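Local coordinates for SspB protein (Streptomyces clavuligerus, PDB 6JUF) that probably acts as a DNA-cleaving nuclease within SspABCD-SspE, a bacterial defence system that senses phosphorothioation and resists phages, at residues P227-A231 / R232-Y236; D44-P47 / V48-V52; N326-R330 / E331-R335. All blocks are in the same frame, centred on the assembly; numbering follows the deposited sequence.

Interaction 1 of 3, residues P227-A231 / R232-Y236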
ATOM      1  N   PRO B 227     -12.934  -8.697   8.787  1.00 13.53           N
ATOM      2  CA  PRO B 227     -11.900  -9.677   9.134  1.00 14.34           C
ATOM      3  C   PRO B 227     -10.508  -9.112   9.275  1.00 13.21           C
ATOM      4  O   PRO B 227      -9.713  -9.683  10.036  1.00 16.15           O
ATOM      5  CB  PRO B 227     -11.965 -10.708   8.000  1.00 17.81           C
ATOM      6  CG  PRO B 227     -12.573  -9.920   6.847  1.00 16.24           C
ATOM      7  CD  PRO B 227     -13.600  -9.036   7.504  1.00 15.79           C
ATOM      8  N   SER B 228     -10.231  -7.998   8.609  1.00 11.86           N
ATOM      9  CA  SER B 228      -8.927  -7.294   8.750  1.00 10.14           C
ATOM     10  C   SER B 228      -8.708  -6.445  10.002  1.00 10.82           C
ATOM     11  O   SER B 228      -7.590  -5.947  10.186  1.00 10.50           O
ATOM     12  CB  SER B 228      -8.599  -6.430   7.499  1.00 10.13           C
ATOM     13  OG  SER B 228      -9.369  -5.253   7.556  1.00 13.36           O
ATOM     14  N   LEU B 229      -9.729  -6.329  10.855  1.00  8.40           N
ATOM     15  CA  LEU B 229      -9.696  -5.433  12.054  1.00  8.05           C
ATOM     16  C   LEU B 229      -9.461  -6.301  13.277  1.00 10.11           C
ATOM     17  O   LEU B 229     -10.398  -6.998  13.737  1.00 11.01           O
ATOM     18  CB  LEU B 229     -10.984  -4.638  12.148  1.00  7.07           C
ATOM     19  CG  LEU B 229     -11.166  -3.745  13.398  1.00  9.86           C
ATOM     20  CD1 LEU B 229      -9.979  -2.826  13.655  1.00 11.05           C
ATOM     21  CD2 LEU B 229     -12.520  -3.011  13.287  1.00 10.55           C
ATOM     22  N   PRO B 230      -8.215  -6.316  13.784  1.00  8.33           N
ATOM     23  CA  PRO B 230      -7.941  -7.223  14.918  1.00  9.08           C
ATOM     24  C   PRO B 230      -8.737  -6.819  16.186  1.00  9.35           C
ATOM     25  O   PRO B 230      -8.966  -5.621  16.479  1.00  8.82           O
ATOM     26  CB  PRO B 230      -6.407  -7.100  15.162  1.00  8.11           C
ATOM     27  CG  PRO B 230      -5.886  -6.540  13.881  1.00  9.04           C
ATOM     28  CD  PRO B 230      -6.995  -5.633  13.349  1.00  9.23           C
ATOM     29  N   ALA B 231      -9.119  -7.858  16.969  1.00  9.52           N
ATOM     30  CA  ALA B 231      -9.761  -7.631  18.282  1.00  9.42           C
ATOM     31  C   ALA B 231      -9.005  -6.688  19.207  1.00  8.07           C
ATOM     32  O   ALA B 231      -9.631  -5.841  19.849  1.00 10.80           O
ATOM     33  CB  ALA B 231      -9.976  -8.974  18.971  1.00  9.85           C
ATOM     34  N   ARG B 232      -7.668  -6.800  19.269  1.00  8.61           N
ATOM     35  CA  ARG B 232      -6.922  -5.908  20.151  1.00  8.61           C
ATOM     36  C   ARG B 232      -6.913  -4.451  19.651  1.00  7.35           C
ATOM     37  O   ARG B 232      -6.770  -3.539  20.417  1.00 10.31           O
ATOM     38  CB  ARG B 232      -5.488  -6.416  20.391  1.00  9.47           C
ATOM     39  CG  ARG B 232      -5.539  -7.677  21.294  1.00 11.17           C
ATOM     40  CD  ARG B 232      -4.135  -8.167  21.656  1.00 14.07           C
ATOM     41  NE  ARG B 232      -3.520  -8.818  20.522  1.00 15.49           N
ATOM     42  CZ  ARG B 232      -2.656  -9.844  20.572  1.00 16.11           C
ATOM     43  NH1 ARG B 232      -2.314 -10.389  21.727  1.00 17.23           N
ATOM     44  NH2 ARG B 232      -2.153 -10.349  19.455  1.00 16.95           N
ATOM     45  N   ILE B 233      -7.083  -4.251  18.322  1.00  6.92           N
ATOM     46  CA  ILE B 233      -7.213  -2.844  17.848  1.00  8.08           C
ATOM     47  C   ILE B 233      -8.566  -2.229  18.277  1.00  7.66           C
ATOM     48  O   ILE B 233      -8.635  -1.095  18.759  1.00  9.08           O
ATOM     49  CB  ILE B 233      -7.014  -2.713  16.310  1.00  7.34           C
ATOM     50  CG1 ILE B 233      -5.613  -3.154  15.840  1.00  8.23           C
ATOM     51  CG2 ILE B 233      -7.333  -1.267  15.849  1.00  7.47           C
ATOM     52  CD1 ILE B 233      -4.457  -2.353  16.423  1.00  9.75           C
ATOM     53  N   ILE B 234      -9.624  -3.040  18.170  1.00  7.98           N
ATOM     54  CA  ILE B 234     -10.954  -2.672  18.705  1.00  8.47           C
ATOM     55  C   ILE B 234     -10.872  -2.350  20.206  1.00  8.46           C
ATOM     56  O   ILE B 234     -11.302  -1.287  20.669  1.00  9.36           O
ATOM     57  CB  ILE B 234     -12.011  -3.742  18.394  1.00  7.98           C
ATOM     58  CG1 ILE B 234     -12.213  -3.860  16.858  1.00  6.98           C
ATOM     59  CG2 ILE B 234     -13.333  -3.390  19.067  1.00 10.62           C
ATOM     60  CD1 ILE B 234     -12.977  -5.124  16.406  1.00  7.54           C
ATOM     61  N   ALA B 235     -10.294  -3.295  20.979  1.00  8.86           N
ATOM     62  CA  ALA B 235     -10.209  -3.099  22.437  1.00  9.99           C
ATOM     63  C   ALA B 235      -9.374  -1.873  22.836  1.00  8.33           C
ATOM     64  O   ALA B 235      -9.749  -1.087  23.715  1.00 10.22           O
ATOM     65  CB  ALA B 235      -9.684  -4.381  23.090  1.00  9.16           C
ATOM     66  N   TYR B 236      -8.234  -1.692  22.149  1.00  9.32           N
ATOM     67  CA  TYR B 236      -7.423  -0.509  22.398  1.00  8.77           C
ATOM     68  C   TYR B 236      -8.280   0.785  22.167  1.00  8.55           C
ATOM     69  O   TYR B 236      -8.245   1.718  22.951  1.00  8.59           O
ATOM     70  CB  TYR B 236      -6.184  -0.518  21.458  1.00  8.90           C
ATOM     71  CG  TYR B 236      -5.661   0.907  21.195  1.00  8.12           C
ATOM     72  CD1 TYR B 236      -4.902   1.563  22.121  1.00  8.65           C
ATOM     73  CD2 TYR B 236      -5.984   1.567  19.981  1.00  7.95           C
ATOM     74  CE1 TYR B 236      -4.446   2.874  21.883  1.00  9.97           C
ATOM     75  CE2 TYR B 236      -5.540   2.853  19.722  1.00  6.44           C
ATOM     76  CZ  TYR B 236      -4.791   3.517  20.706  1.00  8.45           C
ATOM     77  OH  TYR B 236      -4.387   4.794  20.459  1.00  9.39           O
TER

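Interaction 2 of 3, residues D44-P47 / V48-V52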
ATOM      1  N   ASP B  44      14.802  25.354   2.836  1.00 16.12           N
ATOM      2  CA  ASP B  44      14.831  25.683   1.433  1.00 15.45           C
ATOM      3  C   ASP B  44      14.916  24.458   0.519  1.00 15.50           C
ATOM      4  O   ASP B  44      14.250  24.413  -0.518  1.00 18.30           O
ATOM      5  CB  ASP B  44      16.019  26.577   1.092  1.00 15.14           C
ATOM      6  CG  ASP B  44      15.928  27.927   1.704  1.00 14.41           C
ATOM      7  OD1 ASP B  44      14.841  28.345   2.185  1.00 18.11           O
ATOM      8  OD2 ASP B  44      17.003  28.582   1.699  1.00 16.15           O
ATOM      9  N   ASP B  45      15.687  23.460   0.927  1.00 18.61           N
ATOM     10  CA  ASP B  45      15.848  22.193   0.190  1.00 17.08           C
ATOM     11  C   ASP B  45      14.834  21.134   0.597  1.00 15.33           C
ATOM     12  O   ASP B  45      15.052  19.973   0.277  1.00 15.68           O
ATOM     13  CB  ASP B  45      17.243  21.599   0.453  1.00 20.80           C
ATOM     14  CG  ASP B  45      18.363  22.564   0.132  1.00 22.93           C
ATOM     15  OD1 ASP B  45      19.152  22.959   1.025  1.00 30.57           O
ATOM     16  OD2 ASP B  45      18.448  22.932  -1.029  1.00 23.29           O
ATOM     17  N   ALA B  46      13.743  21.497   1.278  1.00 14.93           N
ATOM     18  CA  ALA B  46      12.757  20.477   1.703  1.00 14.54           C
ATOM     19  C   ALA B  46      12.306  19.543   0.570  1.00 12.39           C
ATOM     20  O   ALA B  46      12.250  18.330   0.787  1.00 13.37           O
ATOM     21  CB  ALA B  46      11.551  21.100   2.413  1.00 12.12           C
ATOM     22  N   PRO B  47      11.988  20.068  -0.637  1.00 12.80           N
ATOM     23  CA  PRO B  47      11.550  19.125  -1.663  1.00 13.97           C
ATOM     24  C   PRO B  47      12.544  17.998  -1.980  1.00 15.13           C
ATOM     25  O   PRO B  47      12.156  16.829  -1.997  1.00 13.89           O
ATOM     26  CB  PRO B  47      11.274  20.002  -2.877  1.00 15.18           C
ATOM     27  CG  PRO B  47      10.991  21.368  -2.321  1.00 14.54           C
ATOM     28  CD  PRO B  47      11.866  21.478  -1.087  1.00 14.73           C
ATOM     29  N   VAL B  48      13.807  18.346  -2.193  1.00 16.53           N
ATOM     30  CA  VAL B  48      14.824  17.351  -2.439  1.00 14.08           C
ATOM     31  C   VAL B  48      15.038  16.456  -1.232  1.00 15.12           C
ATOM     32  O   VAL B  48      15.219  15.259  -1.406  1.00 16.90           O
ATOM     33  CB  VAL B  48      16.144  18.054  -2.885  1.00 17.35           C
ATOM     34  CG1 VAL B  48      17.344  17.124  -2.769  1.00 18.04           C
ATOM     35  CG2 VAL B  48      15.941  18.520  -4.325  1.00 22.77           C
ATOM     36  N   GLN B  49      15.037  17.021  -0.030  1.00 13.67           N
ATOM     37  CA  GLN B  49      15.395  16.272   1.170  1.00 11.28           C
ATOM     38  C   GLN B  49      14.276  15.301   1.505  1.00 12.04           C
ATOM     39  O   GLN B  49      14.554  14.189   1.944  1.00 15.16           O
ATOM     40  CB  GLN B  49      15.861  17.203   2.287  1.00 15.64           C
ATOM     41  CG  GLN B  49      17.238  17.690   1.868  1.00 23.03           C
ATOM     42  CD  GLN B  49      17.852  18.793   2.695  1.00 25.69           C
ATOM     43  OE1 GLN B  49      17.200  19.387   3.530  1.00 31.49           O
ATOM     44  NE2 GLN B  49      19.109  19.089   2.430  1.00 27.24           N
ATOM     45  N   LEU B  50      13.031  15.719   1.311  1.00 12.28           N
ATOM     46  CA  LEU B  50      11.863  14.883   1.634  1.00 11.36           C
ATOM     47  C   LEU B  50      11.542  13.978   0.433  1.00 12.77           C
ATOM     48  O   LEU B  50      10.723  13.054   0.527  1.00 14.67           O
ATOM     49  CB  LEU B  50      10.616  15.734   1.967  1.00 11.14           C
ATOM     50  CG  LEU B  50      10.697  16.684   3.166  1.00 12.90           C
ATOM     51  CD1 LEU B  50       9.615  17.745   3.091  1.00 12.89           C
ATOM     52  CD2 LEU B  50      10.670  15.920   4.456  1.00 14.25           C
ATOM     53  N   GLY B  51      12.132  14.271  -0.710  1.00 14.67           N
ATOM     54  CA  GLY B  51      11.857  13.566  -1.944  1.00 15.39           C
ATOM     55  C   GLY B  51      10.436  13.709  -2.432  1.00 13.74           C
ATOM     56  O   GLY B  51       9.830  12.726  -2.873  1.00 17.34           O
ATOM     57  N   VAL B  52       9.913  14.914  -2.368  1.00 14.54           N
ATOM     58  CA  VAL B  52       8.568  15.234  -2.867  1.00 13.80           C
ATOM     59  C   VAL B  52       8.635  16.513  -3.708  1.00 14.16           C
ATOM     60  O   VAL B  52       9.608  17.295  -3.653  1.00 15.53           O
ATOM     61  CB  VAL B  52       7.541  15.386  -1.686  1.00 12.62           C
ATOM     62  CG1 VAL B  52       7.587  14.124  -0.811  1.00 12.37           C
ATOM     63  CG2 VAL B  52       7.861  16.597  -0.782  1.00 14.02           C
TER

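Interaction 3 of 3, residues N326-R330 / E331-R335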
ATOM      1  N   ASN B 326      16.372  -0.784  24.752  1.00 16.12           N
ATOM      2  CA  ASN B 326      16.579   0.640  24.465  1.00 17.80           C
ATOM      3  C   ASN B 326      15.386   1.340  23.862  1.00 19.48           C
ATOM      4  O   ASN B 326      15.519   2.436  23.320  1.00 21.22           O
ATOM      5  CB  ASN B 326      17.769   0.806  23.505  1.00 20.69           C
ATOM      6  CG  ASN B 326      19.050   0.275  24.092  1.00 20.46           C
ATOM      7  OD1 ASN B 326      19.425   0.640  25.187  1.00 23.11           O
ATOM      8  ND2 ASN B 326      19.733  -0.561  23.346  1.00 23.63           N
ATOM      9  N   PHE B 327      14.219   0.701  23.932  1.00 15.15           N
ATOM     10  CA  PHE B 327      12.993   1.396  23.525  1.00 15.11           C
ATOM     11  C   PHE B 327      12.648   2.501  24.499  1.00 14.79           C
ATOM     12  O   PHE B 327      12.569   2.238  25.685  1.00 16.59           O
ATOM     13  CB  PHE B 327      11.804   0.445  23.405  1.00 14.54           C
ATOM     14  CG  PHE B 327      10.611   1.127  22.764  1.00 14.93           C
ATOM     15  CD1 PHE B 327      10.456   1.103  21.381  1.00 16.11           C
ATOM     16  CD2 PHE B 327       9.751   1.864  23.539  1.00 14.95           C
ATOM     17  CE1 PHE B 327       9.369   1.769  20.774  1.00 15.40           C
ATOM     18  CE2 PHE B 327       8.692   2.538  22.958  1.00 17.78           C
ATOM     19  CZ  PHE B 327       8.506   2.488  21.575  1.00 17.51           C
ATOM     20  N   PRO B 328      12.461   3.744  24.006  1.00 14.27           N
ATOM     21  CA  PRO B 328      12.246   4.844  24.968  1.00 15.36           C
ATOM     22  C   PRO B 328      10.882   4.865  25.613  1.00 13.73           C
ATOM     23  O   PRO B 328       9.866   4.625  24.889  1.00 15.38           O
ATOM     24  CB  PRO B 328      12.375   6.093  24.111  1.00 14.64           C
ATOM     25  CG  PRO B 328      12.058   5.658  22.712  1.00 17.12           C
ATOM     26  CD  PRO B 328      12.426   4.198  22.577  1.00 15.15           C
ATOM     27  N   THR B 329      10.817   5.165  26.910  1.00 14.95           N
ATOM     28  CA  THR B 329       9.552   5.482  27.566  1.00 14.59           C
ATOM     29  C   THR B 329       8.990   6.805  27.018  1.00 13.94           C
ATOM     30  O   THR B 329       9.718   7.564  26.334  1.00 12.53           O
ATOM     31  CB  THR B 329       9.725   5.606  29.072  1.00 16.88           C
ATOM     32  OG1 THR B 329      10.590   6.712  29.410  1.00 16.68           O
ATOM     33  CG2 THR B 329      10.272   4.262  29.654  1.00 16.72           C
ATOM     34  N   ARG B 330       7.737   7.101  27.321  1.00 12.88           N
ATOM     35  CA  ARG B 330       7.204   8.405  26.947  1.00 13.52           C
ATOM     36  C   ARG B 330       8.049   9.507  27.631  1.00 16.22           C
ATOM     37  O   ARG B 330       8.257  10.603  27.059  1.00 13.64           O
ATOM     38  CB  ARG B 330       5.720   8.457  27.334  1.00 15.71           C
ATOM     39  CG  ARG B 330       4.876   7.375  26.629  1.00 19.83           C
ATOM     40  CD  ARG B 330       3.385   7.425  26.949  1.00 24.46           C
ATOM     41  NE  ARG B 330       2.899   8.296  25.960  1.00 32.01           N
ATOM     42  CZ  ARG B 330       2.155   8.005  24.888  1.00 18.02           C
ATOM     43  NH1 ARG B 330       1.498   6.836  24.667  1.00 16.85           N
ATOM     44  NH2 ARG B 330       1.964   8.983  24.101  1.00 23.24           N
ATOM     45  N   GLU B 331       8.564   9.224  28.819  1.00 15.03           N
ATOM     46  CA  GLU B 331       9.278  10.236  29.597  1.00 18.16           C
ATOM     47  C   GLU B 331      10.620  10.526  28.941  1.00 17.71           C
ATOM     48  O   GLU B 331      11.083  11.662  28.913  1.00 19.54           O
ATOM     49  CB  GLU B 331       9.500   9.719  31.046  1.00 19.29           C
ATOM     50  CG  GLU B 331       8.277   9.578  31.966  1.00 26.27           C
ATOM     51  CD  GLU B 331       7.210   8.540  31.541  1.00 31.20           C
ATOM     52  OE1 GLU B 331       6.023   8.731  31.945  1.00 53.42           O
ATOM     53  OE2 GLU B 331       7.489   7.525  30.814  1.00 20.72           O
ATOM     54  N   ASP B 332      11.290   9.481  28.476  1.00 16.78           N
ATOM     55  CA  ASP B 332      12.559   9.566  27.787  1.00 15.93           C
ATOM     56  C   ASP B 332      12.392  10.368  26.528  1.00 14.94           C
ATOM     57  O   ASP B 332      13.191  11.268  26.222  1.00 18.86           O
ATOM     58  CB  ASP B 332      13.048   8.207  27.321  1.00 15.20           C
ATOM     59  CG  ASP B 332      13.484   7.282  28.439  1.00 20.48           C
ATOM     60  OD1 ASP B 332      13.914   7.722  29.519  1.00 25.15           O
ATOM     61  OD2 ASP B 332      13.425   6.039  28.159  1.00 20.31           O
ATOM     62  N   TRP B 333      11.322  10.047  25.798  1.00 13.62           N
ATOM     63  CA  TRP B 333      11.013  10.801  24.584  1.00 12.29           C
ATOM     64  C   TRP B 333      10.677  12.266  24.834  1.00 12.07           C
ATOM     65  O   TRP B 333      11.124  13.144  24.026  1.00 13.57           O
ATOM     66  CB  TRP B 333       9.871  10.056  23.869  1.00 14.51           C
ATOM     67  CG  TRP B 333       9.695  10.435  22.432  1.00 12.60           C
ATOM     68  CD1 TRP B 333       8.729  11.253  21.876  1.00 11.35           C
ATOM     69  CD2 TRP B 333      10.521   9.984  21.327  1.00 12.04           C
ATOM     70  NE1 TRP B 333       8.921  11.367  20.493  1.00 12.80           N
ATOM     71  CE2 TRP B 333       9.993  10.616  20.109  1.00 11.32           C
ATOM     72  CE3 TRP B 333      11.657   9.157  21.232  1.00 15.06           C
ATOM     73  CZ2 TRP B 333      10.575  10.393  18.866  1.00 12.03           C
ATOM     74  CZ3 TRP B 333      12.258   8.948  19.990  1.00 11.49           C
ATOM     75  CH2 TRP B 333      11.738   9.553  18.807  1.00 12.67           C
ATOM     76  N   ALA B 334       9.933  12.557  25.891  1.00 16.62           N
ATOM     77  CA  ALA B 334       9.572  13.904  26.278  1.00 15.93           C
ATOM     78  C   ALA B 334      10.815  14.744  26.566  1.00 16.78           C
ATOM     79  O   ALA B 334      10.870  15.903  26.213  1.00 16.69           O
ATOM     80  CB  ALA B 334       8.629  13.841  27.474  1.00 15.86           C
ATOM     81  N   ARG B 335      11.812  14.152  27.194  1.00 17.25           N
ATOM     82  CA  ARG B 335      13.048  14.865  27.542  1.00 19.29           C
ATOM     83  C   ARG B 335      13.819  15.168  26.266  1.00 18.98           C
ATOM     84  O   ARG B 335      14.410  16.249  26.100  1.00 19.61           O
ATOM     85  CB  ARG B 335      13.890  13.998  28.481  1.00 20.17           C
ATOM     86  CG  ARG B 335      13.404  14.035  29.932  1.00 32.75           C
ATOM     87  CD  ARG B 335      14.477  13.579  30.910  1.00 40.17           C
ATOM     88  NE  ARG B 335      14.803  12.184  30.664  1.00 40.69           N
ATOM     89  CZ  ARG B 335      14.170  11.153  31.218  1.00 35.22           C
ATOM     90  NH1 ARG B 335      13.179  11.334  32.094  1.00 43.78           N
ATOM     91  NH2 ARG B 335      14.549   9.936  30.908  1.00 36.31           N
TER

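Interaction 1 of 3, residues P227-A231 / R232-Y236
L229 and I234 form the tightest apolar touch here, L229 CG resting 3.6 Å from I234 CG1, with the two side chains crossing at about a right angle. L229 CG and CD2 both lie against CG1 and CD1 of I234. The other branch serves a second neighbour: L229 CD1 comes to 3.8 Å from I233 CG2. Although CB of L229 leaves to the side, CG is anti to the backbone N (chi1 175°), and this carries both methyls over the first turn. The P230 ring and I233 run alongside one another, pointing the same way, with P230 CD 3.8 Å from I233 CG1. I233 therefore divides its branches, CG1 going to the proline ring and CG2 to the leucine.

This is the N-terminus of helix 231-243, with P230 at the N-cap. L229, just before the cap, and I234, four residues after it, stand in the positions of a hydrophobic staple, bracketing the first turn with apolar groups. W111 of helix 107-118 and F268 of helix 264-268 pack on both L229 and I233, while A278 of helix 272-285 meets I234.

The polar part of the contact is all backbone. P230 O takes I234 N at 3.2 Å, nearly along the C=O axis and almost straight at 168°. The same oxygen also receives a weak, strongly bent bond from I233 N at 3.0 Å. One residue on, A231 O accepts A235 N at 2.9 Å, in the carbonyl plane, and the regular helical pattern is under way. R232 turns its polar end to Q317, its NE bonding Q317 OE1. On the side of the incoming loop, E195 of the second subunit packs on P230, and L197 of that subunit packs on S228.

Interaction 2 of 3, residues D44-P47 / V48-V52
The amide of Q49 lies over the side chain of D45, CD of Q49 coming to 3.6 Å from CB of D45. Q49 CG sits beside its own backbone N (chi1 -73°) and the chain runs out extended, so the amide reaches back to the start of helix 46-50. There it meets the methylene, its plane turned 56° from that of the D45 carboxylate. On the buried side, A46 CB touches L50 CD1 at 3.9 Å. V57 and M60 of helix 57-66 and F41 also pack on L50.

Backbone bonds do the rest. D45, the N-cap residue, offers its carbonyl O to Q49 N at 3.0 Å, while its carboxylate makes no capping bond. A46 O accepts L50 N at 2.8 Å. K29 of helix 24-34 bonds L50 O and packs on V52, whose side chain is about 11 Å from that of E18, a residue that binds magnesium in this protein, though no metal sits on this chain in the model.

At the other end P47 O receives V52 N at 3.0 Å, while G51 N makes a weak bond to V48 O. With G51 at positive phi (63°) as C-prime residue, this pair of bonds is the Schellman motif that ends the short helix.

Interaction 3 of 3, residues N326-R330 / E331-R335
T329 and D332 hold each other in a capping box at the start of helix 330-336. T329 OG1 accepts D332 N at 3.0 Å with an N-H...O angle of 159°, and in return T329 N donates to D332 OD2, also at 3.0 Å. OG1 reaches its donor because it sits between the backbone N and the carbonyl carbon (chi1 64°), which aims it into the first turn. The reciprocal bond is less ideally placed: T329 N meets OD2 from above the carboxylate, 41° out of its plane. A negative carboxylate at a helix N-terminus is probably favoured by the helix dipole as well.

Around the box, T329 O takes W333 N, and R330 O takes A334 N at 2.8 Å, so the helix proper begins. P328, the residue before the cap, lies side by side with W333, its CG 3.8 Å from W333 CE3; the two occupy the places of a hydrophobic staple. E331 bends at chi2, bringing OE2 to 3.4 Å from T329 CB.

A further shell fixes these groups. R335 NH2 forms a salt bridge of 2.7 Å with D332 OD1, so the two carboxylate oxygens have separate tasks, OD2 in the box and OD1 with the arginine. W333 NE1 bonds the carbonyl of P87, and W89 NE1 bonds P328 O. R330 makes a salt bridge with E90 and a cation-pi contact with W311. Upstream, P328 CD rests on a face of the F327 ring, 3.5 Å above its plane and offset toward the rim.

Overall arrangement
Interaction 1 is the buried one; interactions 2 and 3 are only partly buried and lie farther from the chain's centre. Interactions 1 and 3 both start helices and share the staple arrangement, but the buried cap relies on hydrocarbon and main-chain carbonyls, whereas the surface cap adds a threonine, an aspartate and an arginine. Interaction 2 instead spans a whole short helix, down to its glycine end. No two of them touch: 1 and 3 come within about 8 Å at their nearest atoms, 1 and 2 within about 25 Å. Helix 306-317 links 1 and 3, since W311 meets both Y236 and R330.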